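Local coordinates for cytoplasmic protein (Bacillus cereus, PDB 2O3L), which is a small cytoplasmic protein of unknown function, of the DUF1048 family, that folds as a left-handed superhelix of alpha-helices, at residues Phe19-Lys22 and Lys23-Tyr27; Met39-Ile42 and Gln43-Leu46; Glu45-Asp48 and Leu49-Gly53; Gln59-Asp62 and Ile63-Glu66; Phe71-Glu74 and Leu75-Asn78. All blocks are in the same frame, centred on the assembly; numbering follows the deposited sequence. Where two conformers were deposited one is given.

How the interactions relate
The five contacts follow one another along one small all-helical chain of the DUF1048 family, interactions 2 and 3 overlapping. Interaction 1 belongs to helix 15-31, and interactions 2 and 3 lie on helix 36-56, sharing Glu-45 and Leu-46. Interaction 4 spans the short helix 60-64 and its ends, and interaction 5 lies on helix 68-82. Interaction 1 touches all four others, their centres 12 to 13 Å away, whereas interactions 2 and 4 are about 17 Å apart between centres and do not meet. Ile-24, Leu-46, Phe-50, Thr-64 and Phe-71 come together between the helices, so these local turns present their apolar sides to a common core of the left-handed superhelix.

Interaction 1: residues Phe19-Lys22 and Lys23-Tyr27; sequences FVFK and KIQNY
Phe-19 with Lys-23 and Lys-22 with Asn-26 make a local i to i+4 contact within helix 15-31, Lys-23 lying on Phe-19 and Asn-26 turned back on Lys-22. CG of Lys-23 lies over one face of the Phe-19 ring, and CD of Lys-23 comes to 3.5 Å from CE2 of Phe-19. Polar pairing is doubled at Lys-22, whose O takes the backbone N of Asn-26 at 3.0 Å and the side-chain ND2 of Asn-26 at 2.8 Å. The two donors arrive from opposite faces of the carbonyl plane, ND2 well above it, 43° out. A chi1 of -80° folds the Asn-26 amide back along the helix to reach this oxygen; ND2 of Asn-26 also touches CG of Lys-22 at 3.5 Å. On the buried side, CG1 of Val-20 meets CD1 of Ile-24 at 4.0 Å, and the amide of Gln-25 lies obliquely by the Phe-21 ring, the planes 65° apart. Phe-21 and Gln-25 face helix 2-11, Val-20 packs on helix 60-64, and Ile-24 fits between helix 36-56 and helix 68-82, where the OH of Tyr-27 is hydrogen-bonded to Asp-73.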
loop_
_atom_site.group_PDB
_atom_site.type_symbol
_atom_site.label_atom_id
_atom_site.label_comp_id
_atom_site.label_asym_id
_atom_site.label_seq_id
_atom_site.Cartn_x
_atom_site.Cartn_y
_atom_site.Cartn_z
ATOM N N PHE A 19 4.584 -8.509 2.942
ATOM C CA PHE A 19 4.284 -8.406 4.371
ATOM C C PHE A 19 4.001 -6.950 4.697
ATOM O O PHE A 19 3.057 -6.607 5.441
ATOM C CB PHE A 19 5.443 -8.946 5.196
ATOM C CG PHE A 19 5.163 -9.004 6.661
ATOM C CD1 PHE A 19 4.282 -9.941 7.170
ATOM C CD2 PHE A 19 5.787 -8.118 7.537
ATOM C CE1 PHE A 19 4.004 -10.012 8.550
ATOM C CE2 PHE A 19 5.514 -8.156 8.909
ATOM C CZ PHE A 19 4.625 -9.130 9.422
ATOM N N VAL A 20 4.800 -6.075 4.105
ATOM C CA VAL A 20 4.654 -4.659 4.334
ATOM C C VAL A 20 3.335 -4.123 3.752
ATOM O O VAL A 20 2.681 -3.328 4.392
ATOM C CB VAL A 20 5.842 -3.885 3.817
ATOM C CG1 VAL A 20 5.585 -2.368 3.897
ATOM C CG2 VAL A 20 7.063 -4.262 4.672
ATOM N N PHE A 21 2.975 -4.569 2.554
ATOM C CA PHE A 21 1.677 -4.257 2.015
ATOM C C PHE A 21 0.529 -4.662 2.957
ATOM O O PHE A 21 -0.404 -3.908 3.143
ATOM C CB PHE A 21 1.446 -4.898 0.636
ATOM C CG PHE A 21 0.103 -4.543 0.070
ATOM C CD1 PHE A 21 -0.090 -3.332 -0.558
ATOM C CD2 PHE A 21 -0.994 -5.366 0.283
ATOM C CE1 PHE A 21 -1.334 -2.956 -0.993
ATOM C CE2 PHE A 21 -2.227 -5.018 -0.187
ATOM C CZ PHE A 21 -2.404 -3.793 -0.814
ATOM N N LYS A 22 0.586 -5.885 3.461
ATOM C CA LYS A 22 -0.399 -6.390 4.403
ATOM C C LYS A 22 -0.465 -5.543 5.674
ATOM O O LYS A 22 -1.555 -5.275 6.192
ATOM C CB LYS A 22 -0.041 -7.819 4.772
ATOM C CG LYS A 22 -0.999 -8.435 5.762
ATOM C CD LYS A 22 -0.742 -9.941 5.989
ATOM C CE LYS A 22 0.449 -10.223 6.874
ATOM N NZ LYS A 22 0.341 -11.623 7.283
ATOM N N LYS A 23 0.697 -5.124 6.166
ATOM C CA LYS A 23 0.758 -4.242 7.341
ATOM C C LYS A 23 -0.022 -2.920 7.066
ATOM O O LYS A 23 -0.844 -2.521 7.836
ATOM C CB LYS A 23 2.201 -3.980 7.763
ATOM C CG LYS A 23 2.901 -5.115 8.502
ATOM C CD LYS A 23 4.381 -4.829 8.832
ATOM C CE LYS A 23 4.608 -3.542 9.643
ATOM N NZ LYS A 23 5.984 -3.370 10.286
ATOM N N ILE A 24 0.227 -2.303 5.932
ATOM C CA ILE A 24 -0.409 -1.067 5.509
ATOM C C ILE A 24 -1.904 -1.209 5.261
ATOM O O ILE A 24 -2.709 -0.356 5.667
ATOM C CB ILE A 24 0.254 -0.576 4.236
ATOM C CG1 ILE A 24 1.696 -0.188 4.555
ATOM C CG2 ILE A 24 -0.491 0.637 3.685
ATOM C CD1 ILE A 24 2.500 0.172 3.339
ATOM N N GLN A 25 -2.280 -2.298 4.596
ATOM C CA GLN A 25 -3.700 -2.580 4.380
ATOM C C GLN A 25 -4.432 -2.694 5.726
ATOM O O GLN A 25 -5.493 -2.070 5.951
ATOM C CB GLN A 25 -3.839 -3.854 3.550
ATOM C CG GLN A 25 -5.224 -4.170 3.138
ATOM C CD GLN A 25 -5.265 -5.329 2.186
ATOM O OE1 GLN A 25 -4.608 -6.339 2.428
ATOM N NE2 GLN A 25 -6.038 -5.197 1.087
ATOM N N ASN A 26 -3.840 -3.425 6.658
ATOM C CA ASN A 26 -4.454 -3.553 7.958
ATOM C C ASN A 26 -4.472 -2.213 8.706
ATOM O O ASN A 26 -5.457 -1.879 9.385
ATOM C CB ASN A 26 -3.776 -4.647 8.780
ATOM C CG ASN A 26 -4.257 -6.035 8.390
ATOM O OD1 ASN A 26 -5.375 -6.439 8.742
ATOM N ND2 ASN A 26 -3.432 -6.764 7.642
ATOM N N TYR A 27 -3.388 -1.464 8.613
ATOM C CA TYR A 27 -3.321 -0.186 9.321
ATOM C C TYR A 27 -4.489 0.723 8.826
ATOM O O TYR A 27 -5.223 1.333 9.605
ATOM C CB TYR A 27 -1.973 0.483 9.135
ATOM C CG TYR A 27 -1.886 1.796 9.883
ATOM C CD1 TYR A 27 -2.428 2.980 9.346
ATOM C CD2 TYR A 27 -1.270 1.867 11.103
ATOM C CE1 TYR A 27 -2.336 4.190 10.036
ATOM C CE2 TYR A 27 -1.178 3.067 11.816
ATOM C CZ TYR A 27 -1.718 4.212 11.285
ATOM O OH TYR A 27 -1.630 5.353 12.010
#

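Interaction 2: residues Met39-Ile42 and Gln43-Leu46; sequences MLHI and QYEL
Tyr-44 lays its ring over the backbone carbonyl of Leu-40, one turn earlier in the same helix, so that O of Leu-40 sits 3.2 Å above the ring plane, displaced toward the rim. The same oxygen accepts the backbone N-H of Tyr-44 at 2.9 Å, and the remaining main-chain hydrogen bonds, Gln-43 to Met-39, Glu-45 to His-41 and Leu-46 to Ile-42, continue the regular i to i+4 ladder. The Tyr-44 ring gets there through a chi1 of -58°, which swings it back toward the preceding turn.

In the side-chain packing, Leu-40 and Tyr-44 run alongside each other and point the same way, CB of Leu-40 lying 4.1 Å from CZ of Tyr-44 and CD2 of Leu-40 3.8 Å from OH of Tyr-44. This is one side of helix 36-56 in the left-handed superhelix, and both residues rest on Tyr-3 of helix 2-11; Met-39, a selenomethionine, and Ile-42 turn instead to Val-76 and Leu-75 of helix 68-82.

Among the polar side chains, Gln-43 crosses Leu-40, its OE1 lying 3.9 Å from CD2 of Leu-40. That OE1 accepts a weak hydrogen bond from NE2 of Gln-25, whereas the buried NE2 of Gln-43 has no partner in the model. Toward the exposed His-41, CD2 of Tyr-44 approaches the edge of the imidazole, 4.3 Å from CD2 of His-41.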
loop_
_atom_site.group_PDB
_atom_site.type_symbol
_atom_site.label_atom_id
_atom_site.label_comp_id
_atom_site.label_asym_id
_atom_site.label_seq_id
_atom_site.Cartn_x
_atom_site.Cartn_y
_atom_site.Cartn_z
HETATM N N MSE A 39 -9.882 4.411 0.227
HETATM C CA MSE A 39 -8.832 3.583 0.791
HETATM C C MSE A 39 -8.359 2.528 -0.216
HETATM O O MSE A 39 -7.171 2.289 -0.314
HETATM C CB MSE A 39 -9.284 2.938 2.118
HETATM C CG MSE A 39 -9.574 3.959 3.240
HETATM SE SE MSE A 39 -8.127 5.299 3.635
HETATM C CE MSE A 39 -7.267 4.457 5.039
ATOM N N LEU A 40 -9.278 1.940 -0.975
ATOM C CA LEU A 40 -8.901 0.975 -2.002
ATOM C C LEU A 40 -8.120 1.670 -3.136
ATOM O O LEU A 40 -7.131 1.148 -3.599
ATOM C CB LEU A 40 -10.120 0.295 -2.604
ATOM C CG LEU A 40 -10.749 -0.809 -1.730
ATOM C CD1 LEU A 40 -12.099 -1.140 -2.279
ATOM C CD2 LEU A 40 -9.790 -2.048 -1.600
ATOM N N HIS A 41 -8.589 2.830 -3.593
ATOM C CA HIS A 41 -7.844 3.547 -4.649
ATOM C C HIS A 41 -6.408 3.841 -4.185
ATOM O O HIS A 41 -5.462 3.633 -4.922
ATOM C CB HIS A 41 -8.617 4.777 -5.112
ATOM C CG HIS A 41 -9.837 4.425 -5.901
ATOM N ND1 HIS A 41 -11.012 5.139 -5.844
ATOM C CD2 HIS A 41 -10.060 3.399 -6.753
ATOM C CE1 HIS A 41 -11.897 4.576 -6.639
ATOM N NE2 HIS A 41 -11.346 3.514 -7.195
ATOM N N ILE A 42 -6.234 4.214 -2.926
ATOM C CA ILE A 42 -4.904 4.531 -2.415
ATOM C C ILE A 42 -4.065 3.268 -2.379
ATOM O O ILE A 42 -2.883 3.291 -2.685
ATOM C CB ILE A 42 -4.952 5.119 -0.971
ATOM C CG1 ILE A 42 -5.681 6.443 -0.939
ATOM C CG2 ILE A 42 -3.553 5.348 -0.444
ATOM C CD1 ILE A 42 -6.265 6.802 0.457
ATOM N N GLN A 43 -4.661 2.157 -1.981
ATOM C CA GLN A 43 -3.930 0.891 -1.999
ATOM C C GLN A 43 -3.519 0.467 -3.429
ATOM O O GLN A 43 -2.445 -0.115 -3.636
ATOM C CB GLN A 43 -4.755 -0.209 -1.356
ATOM C CG GLN A 43 -4.928 0.031 0.107
ATOM C CD GLN A 43 -5.900 -0.932 0.739
ATOM O OE1 GLN A 43 -6.336 -1.897 0.112
ATOM N NE2 GLN A 43 -6.242 -0.670 1.993
ATOM N N TYR A 44 -4.363 0.767 -4.406
ATOM C CA TYR A 44 -4.002 0.441 -5.788
ATOM C C TYR A 44 -2.809 1.306 -6.250
ATOM O O TYR A 44 -1.888 0.795 -6.918
ATOM C CB TYR A 44 -5.185 0.544 -6.739
ATOM C CG TYR A 44 -6.390 -0.356 -6.363
ATOM C CD1 TYR A 44 -6.250 -1.440 -5.467
ATOM C CD2 TYR A 44 -7.632 -0.150 -6.929
ATOM C CE1 TYR A 44 -7.348 -2.243 -5.139
ATOM C CE2 TYR A 44 -8.736 -0.940 -6.600
ATOM C CZ TYR A 44 -8.588 -1.987 -5.702
ATOM O OH TYR A 44 -9.677 -2.775 -5.370
ATOM N N GLU A 45 -2.822 2.586 -5.878
ATOM C CA GLU A 45 -1.694 3.440 -6.183
ATOM C C GLU A 45 -0.449 2.889 -5.517
ATOM O O GLU A 45 0.640 2.885 -6.103
ATOM C CB GLU A 45 -1.939 4.894 -5.778
ATOM C CG GLU A 45 -3.016 5.578 -6.575
ATOM C CD GLU A 45 -2.649 5.865 -8.034
ATOM O OE1 GLU A 45 -1.527 5.517 -8.496
ATOM O OE2 GLU A 45 -3.494 6.479 -8.699
ATOM N N LEU A 46 -0.611 2.413 -4.297
ATOM C CA LEU A 46 0.516 1.888 -3.569
ATOM C C LEU A 46 1.081 0.613 -4.228
ATOM O O LEU A 46 2.313 0.408 -4.226
ATOM C CB LEU A 46 0.170 1.629 -2.118
ATOM C CG LEU A 46 1.330 1.129 -1.235
ATOM C CD1 LEU A 46 2.298 2.278 -0.971
ATOM C CD2 LEU A 46 0.757 0.605 0.067
#

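Interaction 3: residues Glu45-Asp48 and Leu49-Gly53; sequences ELID and LFEAG
Phe-50 turns its ring onto Leu-46, the residue one helical turn before it. Its CB starts 3.4 Å from O of Leu-46, the oxygen that also accepts the Phe-50 backbone N-H. The first side-chain torsion (chi1 -83°) tips the ring back along the helix, and both CG and CD1 still lie near that same carbonyl oxygen. Farther out the neighbour becomes aliphatic: CE1 of Phe-50 meets CD1 of Leu-46 at 3.6 Å, and CZ of Phe-50 lies 4.2 Å from CG of Leu-46. The leucine methine thus stands over one face of the ring, a CH-pi contact with CG of Leu-46 4.1 Å from the centroid of the Phe-50 ring and 14° from the ring normal. CD1 of Leu-46 also reaches CD2 of Leu-49 at 4.2 Å, linking the two apolar neighbours. Beyond this helix Phe-50 packs on Val-60, Ile-63 and Thr-64 of helix 60-64 and meets Tyr-17 edge-to-face.

Elsewhere round the helix, Asp-48 and Glu-51 bring like charges close, OD1 of Asp-48 lying 4.6 Å from OE1 of Glu-51. Both form salt bridges with NH2 of Arg-9 on helix 2-11, which probably offsets their repulsion. Apolar residues on one side and charged ones on another make this an amphipathic helix of an all-alpha fold.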
loop_
_atom_site.group_PDB
_atom_site.type_symbol
_atom_site.label_atom_id
_atom_site.label_comp_id
_atom_site.label_asym_id
_atom_site.label_seq_id
_atom_site.Cartn_x
_atom_site.Cartn_y
_atom_site.Cartn_z
ATOM N N GLU A 45 -2.822 2.586 -5.878
ATOM C CA GLU A 45 -1.694 3.440 -6.183
ATOM C C GLU A 45 -0.449 2.889 -5.517
ATOM O O GLU A 45 0.640 2.885 -6.103
ATOM C CB GLU A 45 -1.939 4.894 -5.778
ATOM C CG GLU A 45 -3.016 5.578 -6.575
ATOM C CD GLU A 45 -2.649 5.865 -8.034
ATOM O OE1 GLU A 45 -1.527 5.517 -8.496
ATOM O OE2 GLU A 45 -3.494 6.479 -8.699
ATOM N N LEU A 46 -0.611 2.413 -4.297
ATOM C CA LEU A 46 0.516 1.888 -3.569
ATOM C C LEU A 46 1.081 0.613 -4.228
ATOM O O LEU A 46 2.313 0.408 -4.226
ATOM C CB LEU A 46 0.170 1.629 -2.118
ATOM C CG LEU A 46 1.330 1.129 -1.235
ATOM C CD1 LEU A 46 2.298 2.278 -0.971
ATOM C CD2 LEU A 46 0.757 0.605 0.067
ATOM N N ILE A 47 0.211 -0.208 -4.817
ATOM C CA ILE A 47 0.664 -1.415 -5.507
ATOM C C ILE A 47 1.427 -1.030 -6.784
ATOM O O ILE A 47 2.406 -1.675 -7.137
ATOM C CB ILE A 47 -0.539 -2.325 -5.856
ATOM C CG1 ILE A 47 -1.119 -2.898 -4.549
ATOM C CG2 ILE A 47 -0.163 -3.426 -6.838
ATOM C CD1 ILE A 47 -2.534 -3.425 -4.671
ATOM N N ASP A 48 0.976 0.002 -7.494
ATOM C CA ASP A 48 1.753 0.505 -8.622
ATOM C C ASP A 48 3.160 0.926 -8.154
ATOM O O ASP A 48 4.158 0.652 -8.814
ATOM C CB ASP A 48 1.084 1.697 -9.299
ATOM C CG ASP A 48 0.081 1.301 -10.355
ATOM O OD1 ASP A 48 0.090 0.138 -10.781
ATOM O OD2 ASP A 48 -0.718 2.163 -10.771
ATOM N N LEU A 49 3.219 1.639 -7.045
ATOM C CA LEU A 49 4.503 2.146 -6.534
ATOM C C LEU A 49 5.412 0.972 -6.089
ATOM O O LEU A 49 6.578 0.948 -6.399
ATOM C CB LEU A 49 4.261 3.081 -5.370
ATOM C CG LEU A 49 5.464 3.788 -4.732
ATOM C CD1 LEU A 49 5.913 4.907 -5.583
ATOM C CD2 LEU A 49 5.121 4.305 -3.338
ATOM N N PHE A 50 4.853 0.024 -5.358
ATOM C CA PHE A 50 5.567 -1.158 -4.928
ATOM C C PHE A 50 6.012 -2.031 -6.105
ATOM O O PHE A 50 7.151 -2.526 -6.108
ATOM C CB PHE A 50 4.716 -1.996 -3.958
ATOM C CG PHE A 50 4.757 -1.555 -2.526
ATOM C CD1 PHE A 50 5.170 -0.307 -2.149
ATOM C CD2 PHE A 50 4.308 -2.432 -1.526
ATOM C CE1 PHE A 50 5.171 0.077 -0.799
ATOM C CE2 PHE A 50 4.343 -2.068 -0.187
ATOM C CZ PHE A 50 4.763 -0.803 0.186
ATOM N N GLU A 51 5.171 -2.201 -7.125
ATOM C CA GLU A 51 5.618 -2.949 -8.302
ATOM C C GLU A 51 6.774 -2.304 -8.997
ATOM O O GLU A 51 7.665 -3.007 -9.494
ATOM C CB GLU A 51 4.540 -3.110 -9.367
ATOM C CG GLU A 51 3.567 -4.192 -9.087
ATOM C CD GLU A 51 2.681 -4.520 -10.282
ATOM O OE1 GLU A 51 2.576 -3.718 -11.249
ATOM O OE2 GLU A 51 2.106 -5.628 -10.235
ATOM N N ALA A 52 6.740 -0.975 -9.130
ATOM C CA ALA A 52 7.835 -0.284 -9.787
ATOM C C ALA A 52 9.119 -0.427 -8.977
ATOM O O ALA A 52 10.198 -0.718 -9.503
ATOM C CB ALA A 52 7.495 1.211 -9.994
ATOM N N GLY A 53 9.020 -0.156 -7.695
ATOM C CA GLY A 53 10.171 -0.267 -6.825
ATOM C C GLY A 53 10.806 -1.655 -6.842
ATOM O O GLY A 53 12.029 -1.762 -6.926
#

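Interaction 4: residues Gln59-Asp62 and Ile63-Glu66; sequences QVLD and ITGE
Val-60 and Ile-63 open the contact: O of Val-60 accepts two backbone donors, N of Ile-63 at 2.9 Å and N of Thr-64 at 3.2 Å. The first lies 53° out of the carbonyl plane, whereas the second lies in it, so one oxygen serves both a tight i to i+3 turn and the i to i+4 helical bond. CB of Ile-63 also presses on this oxygen at 3.2 Å. Next comes Leu-61, whose O receives a weak bond from N of Gly-65 and whose methyl CD2 touches OG1 of Thr-64 at 3.4 Å. OG1 of Thr-64 occupies the position between its backbone N and carbonyl carbon (chi1 63°), and from there it donates to O of Gly-65 at 2.7 Å, gripping the chain as it leaves the helix. Asp-62 closes the segment; its CB lies beside N of Ile-63, while its carboxylate turns to Arg-58 in a salt bridge.

Val-60, Ile-63 and Thr-64 all pack on Phe-50 of helix 36-56. The short helix 60-64 is little more than one turn, ending where Gly-65 takes up a positive phi of 75°: a helix C-terminus that redirects the chain toward helix 68-82 in this all-helical fold.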
loop_
_atom_site.group_PDB
_atom_site.type_symbol
_atom_site.label_atom_id
_atom_site.label_comp_id
_atom_site.label_asym_id
_atom_site.label_seq_id
_atom_site.Cartn_x
_atom_site.Cartn_y
_atom_site.Cartn_z
ATOM N N GLN A 59 14.551 -2.085 -2.060
ATOM C CA GLN A 59 13.981 -2.800 -0.930
ATOM C C GLN A 59 12.728 -2.048 -0.435
ATOM O O GLN A 59 12.694 -0.817 -0.425
ATOM C CB GLN A 59 15.036 -2.933 0.184
ATOM C CG GLN A 59 16.235 -3.846 -0.188
ATOM C CD GLN A 59 15.886 -5.325 -0.196
ATOM O OE1 GLN A 59 14.977 -5.764 0.500
ATOM N NE2 GLN A 59 16.608 -6.094 -0.984
ATOM N N VAL A 60 11.705 -2.796 0.004
ATOM C CA VAL A 60 10.461 -2.181 0.390
ATOM C C VAL A 60 10.605 -1.100 1.456
ATOM O O VAL A 60 9.987 -0.049 1.348
ATOM C CB VAL A 60 9.330 -3.209 0.727
ATOM C CG1 VAL A 60 9.614 -3.946 2.019
ATOM C CG2 VAL A 60 7.977 -2.470 0.770
ATOM N N LEU A 61 11.468 -1.305 2.441
ATOM C CA LEU A 61 11.620 -0.312 3.501
ATOM C C LEU A 61 12.312 0.965 3.096
ATOM O O LEU A 61 12.279 1.946 3.864
ATOM C CB LEU A 61 12.279 -0.910 4.744
ATOM C CG LEU A 61 11.429 -2.013 5.434
ATOM C CD1 LEU A 61 12.224 -2.528 6.653
ATOM C CD2 LEU A 61 9.979 -1.623 5.869
ATOM N N ASP A 62 12.978 0.962 1.952
ATOM C CA ASP A 62 13.432 2.219 1.298
ATOM C C ASP A 62 12.208 3.086 0.907
ATOM O O ASP A 62 12.270 4.315 0.872
ATOM C CB ASP A 62 14.223 1.954 -0.014
ATOM C CG ASP A 62 15.600 1.239 0.189
ATOM O OD1 ASP A 62 15.930 0.870 1.315
ATOM O OD2 ASP A 62 16.353 1.055 -0.814
ATOM N N ILE A 63 11.140 2.417 0.504
ATOM C CA ILE A 63 9.934 3.099 0.088
ATOM C C ILE A 63 9.176 3.639 1.308
ATOM O O ILE A 63 8.889 4.810 1.378
ATOM C CB ILE A 63 9.039 2.176 -0.782
ATOM C CG1 ILE A 63 9.876 1.609 -1.935
ATOM C CG2 ILE A 63 7.760 2.961 -1.256
ATOM C CD1 ILE A 63 9.109 0.736 -2.878
ATOM N N THR A 64 8.915 2.781 2.286
ATOM C CA THR A 64 8.095 3.133 3.417
ATOM C C THR A 64 8.812 3.815 4.566
ATOM O O THR A 64 8.175 4.521 5.344
ATOM C CB THR A 64 7.373 1.902 3.977
ATOM O OG1 THR A 64 8.326 0.962 4.467
ATOM C CG2 THR A 64 6.511 1.245 2.907
ATOM N N GLY A 65 10.128 3.642 4.666
ATOM C CA GLY A 65 10.831 3.931 5.877
ATOM C C GLY A 65 10.523 2.813 6.847
ATOM O O GLY A 65 9.623 1.970 6.609
ATOM N N GLU A 66 11.267 2.778 7.944
ATOM C CA GLU A 66 11.137 1.679 8.887
ATOM C C GLU A 66 9.848 1.768 9.652
ATOM O O GLU A 66 9.282 0.745 10.059
ATOM C CB GLU A 66 12.342 1.637 9.835
ATOM C CG GLU A 66 13.560 1.011 9.127
ATOM C CD GLU A 66 14.729 0.705 10.062
ATOM O OE1 GLU A 66 14.760 1.220 11.220
ATOM O OE2 GLU A 66 15.618 -0.054 9.617
#

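Interaction 5: residues Phe71-Glu74 and Leu75-Asn78; sequences FADE and LVAN
Val-76 donates its backbone N-H to O of Ala-72 at 2.7 Å, a nearly straight bond of 168° at the hydrogen. It is part of the i to i+4 ladder of helix 68-82, the last helix of the left-handed superhelix. Leu-75 N binds O of Phe-71, while Ala-77 N makes a weak bond to O of Asp-73. N of Asn-78 reaches O of Glu-74 at 3.1 Å but stands 48° above the carbonyl plane. The Asn-78 side chain folds back over that same oxygen, CG of Asn-78 coming within 3.1 Å of O of Glu-74. The two side chains cross, the amide of Asn-78 and the carboxylate of Glu-74 turned steeply to each other, their planes 74° apart. OD1 of Asp-73 is hydrogen-bonded to OH of Tyr-27 on helix 15-31.

Local packing adds to the ladder. The two methyls of Val-76 divide between successive carbonyls, CG1 of Val-76 lying 3.2 Å from O of Ala-72 and CG2 of Val-76 3.3 Å from O of Asp-73. On the inner side, Ala-72 lies against Ile-24 and Tyr-27, and Val-76 meets Met-39 of helix 36-56. Phe-71 and Leu-75 both lean on Leu-46 of that helix; between them, CD2 of Leu-75 approaches the phenyl ring obliquely and comes to 3.8 Å from CE2 of Phe-71.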
loop_
_atom_site.group_PDB
_atom_site.type_symbol
_atom_site.label_atom_id
_atom_site.label_comp_id
_atom_site.label_asym_id
_atom_site.label_seq_id
_atom_site.Cartn_x
_atom_site.Cartn_y
_atom_site.Cartn_z
ATOM N N PHE A 71 4.164 5.851 7.723
ATOM C CA PHE A 71 3.927 5.837 6.288
ATOM C C PHE A 71 2.419 5.693 5.964
ATOM O O PHE A 71 1.854 6.488 5.212
ATOM C CB PHE A 71 4.700 4.686 5.633
ATOM C CG PHE A 71 4.534 4.616 4.155
ATOM C CD1 PHE A 71 5.203 5.505 3.332
ATOM C CD2 PHE A 71 3.670 3.704 3.576
ATOM C CE1 PHE A 71 5.028 5.447 1.948
ATOM C CE2 PHE A 71 3.486 3.646 2.201
ATOM C CZ PHE A 71 4.163 4.538 1.386
ATOM N N ALA A 72 1.786 4.684 6.551
ATOM C CA ALA A 72 0.396 4.393 6.279
ATOM C C ALA A 72 -0.455 5.544 6.777
ATOM O O ALA A 72 -1.394 5.966 6.101
ATOM C CB ALA A 72 -0.005 3.084 6.913
ATOM N N ASP A 73 -0.031 6.130 7.887
ATOM C CA ASP A 73 -0.751 7.189 8.517
ATOM C C ASP A 73 -0.734 8.387 7.589
ATOM O O ASP A 73 -1.753 9.029 7.406
ATOM C CB ASP A 73 -0.132 7.513 9.874
ATOM C CG ASP A 73 -0.987 8.394 10.696
ATOM O OD1 ASP A 73 -2.165 8.041 10.902
ATOM O OD2 ASP A 73 -0.482 9.429 11.155
ATOM N N GLU A 74 0.401 8.657 6.964
ATOM C CA GLU A 74 0.510 9.769 6.031
ATOM C C GLU A 74 -0.164 9.460 4.693
ATOM O O GLU A 74 -0.462 10.340 3.912
ATOM C CB GLU A 74 1.972 10.090 5.773
ATOM C CG GLU A 74 2.192 11.491 5.259
ATOM C CD GLU A 74 3.650 11.778 4.970
ATOM O OE1 GLU A 74 4.520 11.060 5.524
ATOM O OE2 GLU A 74 3.918 12.718 4.176
ATOM N N LEU A 75 -0.344 8.195 4.405
ATOM C CA LEU A 75 -1.073 7.767 3.240
ATOM C C LEU A 75 -2.594 7.936 3.513
ATOM O O LEU A 75 -3.295 8.497 2.714
ATOM C CB LEU A 75 -0.675 6.311 2.959
ATOM C CG LEU A 75 -0.672 5.721 1.572
ATOM C CD1 LEU A 75 0.163 6.493 0.565
ATOM C CD2 LEU A 75 -0.186 4.297 1.694
ATOM N N VAL A 76 -3.099 7.487 4.658
ATOM C CA VAL A 76 -4.502 7.727 4.970
ATOM C C VAL A 76 -4.795 9.213 5.114
ATOM O O VAL A 76 -5.937 9.598 4.974
ATOM C CB VAL A 76 -5.051 6.988 6.276
ATOM C CG1 VAL A 76 -4.543 5.583 6.387
ATOM C CG2 VAL A 76 -4.776 7.764 7.583
ATOM N N ALA A 77 -3.795 10.039 5.427
ATOM C CA ALA A 77 -4.027 11.482 5.617
ATOM C C ALA A 77 -4.065 12.184 4.274
ATOM O O ALA A 77 -4.946 12.973 4.014
ATOM C CB ALA A 77 -2.960 12.105 6.531
ATOM N N ASN A 78 -3.111 11.859 3.416
ATOM C CA ASN A 78 -3.060 12.399 2.055
ATOM C C ASN A 78 -4.063 11.664 1.160
ATOM O O ASN A 78 -4.165 11.962 -0.034
ATOM C CB ASN A 78 -1.646 12.272 1.451
ATOM C CG ASN A 78 -0.553 12.938 2.310
ATOM O OD1 ASN A 78 0.591 13.085 1.874
ATOM N ND2 ASN A 78 -0.904 13.331 3.530
#